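Local coordinates for protein threonine--tRNA ligase catalytic subunit (Aeropyrum pernix, PDB 3A32) that probably catalyses the ATP-dependent attachment of threonine to tRNA(Thr), but lacks a cis-editing domain and so probably cannot deacylate mischarged seryl-tRNA(Thr) itself, at residues A[172-175]-A[176-180]; A[382-385]-A[386-390]. One frame throughout, in Å; residues are numbered along the deposited sequence. Where two conformers were deposited one is given.

Contact 1 of 2, residues A[172-175]-A[176-180]; sequences GRVI and DVVYD
The guanidinium of Arg173 has CB of Asp176 in its plane, at one edge and 3.9 Å from NH2, while the carboxylate oxygen OD2 of Asp176 approaches obliquely. Arg173 is the N-cap residue of helix 174-191 in the class II synthetase core. The two side chains cross at about a right angle, and guanidinium and carboxylate are turned 55° apart, so the planes do not pair: the salt bridge is a long one, 3.8 Å from NE of Arg173 to OD2 of Asp176. NE, buried here, finds no hydrogen-bond partner. OD2 of Asp180, one turn further on, lies near the guanidinium plane, 4.2 Å from NH2 of Arg173 and beyond a salt bridge. Bends at chi2 (-75°) and chi3 (-25°) fold the arginine chain forward along the helix, beside Asp176 and toward Asp180. From Arg173 onward the carbonyls enter the regular i to i+4 pattern, Val177 N donating to Arg173 O at 3.1 Å and Tyr179 N to Ile175 O at 3.0 Å. Val174, Val177 and Val178 occupy the buried side: Val177 meets Ile167 and Val169 of strand 159-170, and Val178 packs on Ile281 and Phe283 of strand 273-284, while Ile175 and Tyr179 touch helix 222-243. The helix thus covers part of the sheet whose strand 159-170 carries the zinc ligand His166. At the helix start a water bridges the backbone, giving a hydrogen bond to Gly172 O at 3.2 Å and accepting one from Asp176 N at 3.1 Å.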
loop_
_atom_site.group_PDB
_atom_site.type_symbol
_atom_site.label_atom_id
_atom_site.label_comp_id
_atom_site.label_asym_id
_atom_site.label_seq_id
_atom_site.Cartn_x
_atom_site.Cartn_y
_atom_site.Cartn_z
ATOM N N GLY A 172 -4.968 -28.993 -17.202
ATOM C CA GLY A 172 -6.069 -28.568 -18.100
ATOM C C GLY A 172 -6.238 -27.073 -18.382
ATOM O O GLY A 172 -6.929 -26.672 -19.348
ATOM N N ARG A 173 -5.616 -26.245 -17.539
ATOM C CA ARG A 173 -5.843 -24.810 -17.573
ATOM C C ARG A 173 -4.515 -24.024 -17.808
ATOM O O ARG A 173 -4.521 -22.808 -17.916
ATOM C CB ARG A 173 -6.529 -24.412 -16.247
ATOM C CG ARG A 173 -8.079 -24.792 -16.110
ATOM C CD ARG A 173 -9.034 -23.850 -16.947
ATOM N NE ARG A 173 -8.453 -22.507 -17.193
ATOM C CZ ARG A 173 -8.699 -21.388 -16.480
ATOM N NH1 ARG A 173 -9.568 -21.407 -15.460
ATOM N NH2 ARG A 173 -8.081 -20.227 -16.793
ATOM N N VAL A 174 -3.382 -24.728 -17.912
ATOM C CA VAL A 174 -2.073 -24.072 -17.819
ATOM C C VAL A 174 -1.807 -23.145 -19.022
ATOM O O VAL A 174 -1.304 -22.012 -18.839
ATOM C CB VAL A 174 -0.873 -25.062 -17.508
ATOM C CG1 VAL A 174 -0.660 -26.097 -18.643
ATOM C CG2 VAL A 174 0.450 -24.286 -17.230
ATOM N N ILE A 175 -2.173 -23.591 -20.223
ATOM C CA ILE A 175 -1.997 -22.768 -21.428
ATOM C C ILE A 175 -2.768 -21.428 -21.303
ATOM O O ILE A 175 -2.228 -20.335 -21.608
ATOM C CB ILE A 175 -2.379 -23.554 -22.743
ATOM C CG1 ILE A 175 -1.406 -24.730 -23.005
ATOM C CG2 ILE A 175 -2.499 -22.603 -23.941
ATOM C CD1 ILE A 175 -1.880 -25.761 -24.090
ATOM N N ASP A 176 -4.005 -21.507 -20.821
ATOM C CA ASP A 176 -4.846 -20.322 -20.633
ATOM C C ASP A 176 -4.252 -19.346 -19.594
ATOM O O ASP A 176 -4.350 -18.121 -19.749
ATOM C CB ASP A 176 -6.235 -20.745 -20.136
ATOM C CG ASP A 176 -7.183 -21.296 -21.266
ATOM O OD1 ASP A 176 -6.913 -21.209 -22.469
ATOM O OD2 ASP A 176 -8.231 -21.856 -20.911
ATOM N N VAL A 177 -3.703 -19.895 -18.510
ATOM C CA VAL A 177 -3.085 -19.112 -17.479
ATOM C C VAL A 177 -1.881 -18.346 -18.022
ATOM O O VAL A 177 -1.751 -17.131 -17.791
ATOM C CB VAL A 177 -2.696 -20.019 -16.276
ATOM C CG1 VAL A 177 -1.555 -19.412 -15.488
ATOM C CG2 VAL A 177 -3.948 -20.298 -15.363
ATOM N N VAL A 178 -1.029 -19.042 -18.789
ATOM C CA VAL A 178 0.133 -18.421 -19.430
ATOM C C VAL A 178 -0.277 -17.286 -20.352
ATOM O O VAL A 178 0.321 -16.181 -20.328
ATOM C CB VAL A 178 1.082 -19.475 -20.166
ATOM C CG1 VAL A 178 2.285 -18.759 -20.854
ATOM C CG2 VAL A 178 1.619 -20.459 -19.184
ATOM N N TYR A 179 -1.288 -17.566 -21.181
ATOM C CA TYR A 179 -1.804 -16.605 -22.115
ATOM C C TYR A 179 -2.383 -15.389 -21.375
ATOM O O TYR A 179 -2.094 -14.254 -21.735
ATOM C CB TYR A 179 -2.849 -17.262 -23.029
ATOM C CG TYR A 179 -3.389 -16.307 -24.060
ATOM C CD1 TYR A 179 -2.654 -16.005 -25.230
ATOM C CD2 TYR A 179 -4.616 -15.675 -23.856
ATOM C CE1 TYR A 179 -3.152 -15.085 -26.151
ATOM C CE2 TYR A 179 -5.124 -14.786 -24.776
ATOM C CZ TYR A 179 -4.402 -14.505 -25.901
ATOM O OH TYR A 179 -4.947 -13.594 -26.763
ATOM N N ASP A 180 -3.192 -15.635 -20.345
ATOM C CA ASP A 180 -3.815 -14.597 -19.563
ATOM C C ASP A 180 -2.817 -13.653 -18.913
ATOM O O ASP A 180 -3.097 -12.441 -18.812
ATOM C CB ASP A 180 -4.703 -15.201 -18.474
ATOM C CG ASP A 180 -6.033 -15.819 -19.051
ATOM O OD1 ASP A 180 -6.342 -15.648 -20.243
ATOM O OD2 ASP A 180 -6.769 -16.470 -18.280
HETATM O O HOH W 1 -5.461 -24.248 -20.876
#

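Contact 2 of 2, residues A[382-385]-A[386-390]; sequences TGLS and SDVRH
Leu384 turns CG anti to its own N (chi1 -168°), and CG2 of Val388 faces it; the two side chains thereby meet one helical turn apart. CD1 of Leu384 lies 3.8 Å from CG2 of Val388, the side chains crossing obliquely. The same methyl of Val388 also sits 3.3 Å from Leu384 O, the carbonyl that accepts a hydrogen bond from Val388 N at 2.9 Å. Asp387 has CG beside its backbone N (chi1 -77°), which swings the carboxylate back over the peptide of Gly383: CG comes 3.5 Å from Gly383 O, the acceptor for Asp387 N. The carboxylate is held from outside the turn, OD2 being hydrogen-bonded to OG of Ser379 at the end of strand 373-380. A second serine of that strand, Ser380, uses OG to bond N of Gly383, tying the start of the turn to the strand just before it. Further along, Arg389 N donates to Ser385 O at 3.2 Å. On the outer side a water spans the backbone, donating to Thr382 O at 2.7 Å and accepting from Ser386 N at 3.1 Å. Leu384 and Val388 form the inner face and pack on Phe402 of strand 399-403, Leu384 also on Ile344 and Val346 of strand 341-347. This is the N-terminal part of helix 384-393, an amphipathic helix laid on the mixed sheet of the anticodon-binding domain, just after one of its parallel strands.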
loop_
_atom_site.group_PDB
_atom_site.type_symbol
_atom_site.label_atom_id
_atom_site.label_comp_id
_atom_site.label_asym_id
_atom_site.label_seq_id
_atom_site.Cartn_x
_atom_site.Cartn_y
_atom_site.Cartn_z
ATOM N N THR A 382 6.034 39.015 -18.575
ATOM C CA THR A 382 7.463 38.959 -18.979
ATOM C C THR A 382 8.224 37.729 -18.446
ATOM O O THR A 382 9.090 37.209 -19.149
ATOM C CB THR A 382 8.187 40.231 -18.629
ATOM O OG1 THR A 382 8.224 40.372 -17.215
ATOM C CG2 THR A 382 7.429 41.422 -19.221
ATOM N N GLY A 383 7.890 37.267 -17.237
ATOM C CA GLY A 383 8.482 36.062 -16.649
ATOM C C GLY A 383 8.017 34.729 -17.268
ATOM O O GLY A 383 8.742 33.729 -17.184
ATOM N N LEU A 384 6.851 34.715 -17.931
ATOM C CA LEU A 384 6.189 33.453 -18.328
ATOM C C LEU A 384 7.093 32.471 -19.040
ATOM O O LEU A 384 7.180 31.318 -18.671
ATOM C CB LEU A 384 4.909 33.687 -19.162
ATOM C CG LEU A 384 4.051 32.422 -19.344
ATOM C CD1 LEU A 384 3.504 31.846 -18.023
ATOM C CD2 LEU A 384 2.968 32.643 -20.378
ATOM N N SER A 385 7.778 32.946 -20.063
ATOM C CA SER A 385 8.530 32.085 -20.946
ATOM C C SER A 385 9.625 31.340 -20.207
ATOM O O SER A 385 9.802 30.154 -20.428
ATOM C CB SER A 385 9.100 32.907 -22.089
ATOM O OG SER A 385 10.040 32.152 -22.830
ATOM N N SER A 386 10.335 32.009 -19.312
ATOM C CA SER A 386 11.372 31.367 -18.497
ATOM C C SER A 386 10.803 30.525 -17.357
ATOM O O SER A 386 11.414 29.543 -16.958
ATOM C CB SER A 386 12.354 32.403 -17.939
ATOM O OG SER A 386 12.763 32.048 -16.618
ATOM N N ASP A 387 9.651 30.933 -16.805
ATOM C CA ASP A 387 8.981 30.149 -15.758
ATOM C C ASP A 387 8.525 28.775 -16.316
ATOM O O ASP A 387 8.734 27.739 -15.675
ATOM C CB ASP A 387 7.778 30.892 -15.179
ATOM C CG ASP A 387 8.171 32.010 -14.189
ATOM O OD1 ASP A 387 9.319 32.100 -13.726
ATOM O OD2 ASP A 387 7.308 32.826 -13.865
ATOM N N VAL A 388 7.917 28.810 -17.503
ATOM C CA VAL A 388 7.398 27.618 -18.175
ATOM C C VAL A 388 8.529 26.678 -18.504
ATOM O O VAL A 388 8.414 25.483 -18.255
ATOM C CB VAL A 388 6.551 27.961 -19.450
ATOM C CG1 VAL A 388 6.270 26.718 -20.273
ATOM C CG2 VAL A 388 5.252 28.623 -19.045
ATOM N N ARG A 389 9.617 27.221 -19.051
ATOM C CA ARG A 389 10.805 26.460 -19.378
ATOM C C ARG A 389 11.380 25.735 -18.146
ATOM O O ARG A 389 11.689 24.554 -18.237
ATOM C CB ARG A 389 11.827 27.366 -20.111
ATOM C CG ARG A 389 13.279 27.303 -19.619
ATOM C CD ARG A 389 14.347 26.763 -20.607
ATOM N NE ARG A 389 15.201 25.726 -19.980
ATOM C CZ ARG A 389 16.306 25.190 -20.513
ATOM N NH1 ARG A 389 16.787 25.611 -21.695
ATOM N NH2 ARG A 389 16.961 24.241 -19.839
ATOM N N HIS A 390 11.478 26.415 -17.002
ATOM C CA HIS A 390 11.866 25.767 -15.758
ATOM C C HIS A 390 10.921 24.644 -15.323
ATOM O O HIS A 390 11.361 23.534 -14.941
ATOM C CB HIS A 390 12.033 26.793 -14.633
ATOM C CG HIS A 390 13.140 27.764 -14.884
ATOM N ND1 HIS A 390 12.958 29.129 -14.830
ATOM C CD2 HIS A 390 14.448 27.574 -15.207
ATOM C CE1 HIS A 390 14.100 29.740 -15.090
ATOM N NE2 HIS A 390 15.020 28.824 -15.334
HETATM O O HOH W 2 10.669 35.081 -19.411
#

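Overall arrangement
Both contacts lie at the N-terminal ends of helices, but in different domains: contact 1 in the catalytic core, contact 2 in the anticodon-binding domain, with centres about 54 Å apart on opposite sides of the chain's centre. Contact 1 is partly buried, three valines facing the sheet of the synthetase core, and its polar side-chain chemistry is weakly ionic, one long arginine-aspartate salt bridge with a second aspartate nearby. Contact 2 lies at the surface; its segments meet through an apolar pair, and its aspartate is hydrogen-bonded to a serine of the preceding strand. Each has a water bridging the carbonyl and amide four residues apart. Contact 1 shares its domain with the zinc, about 14 Å from the Val177 side chain; contact 2 is remote from it.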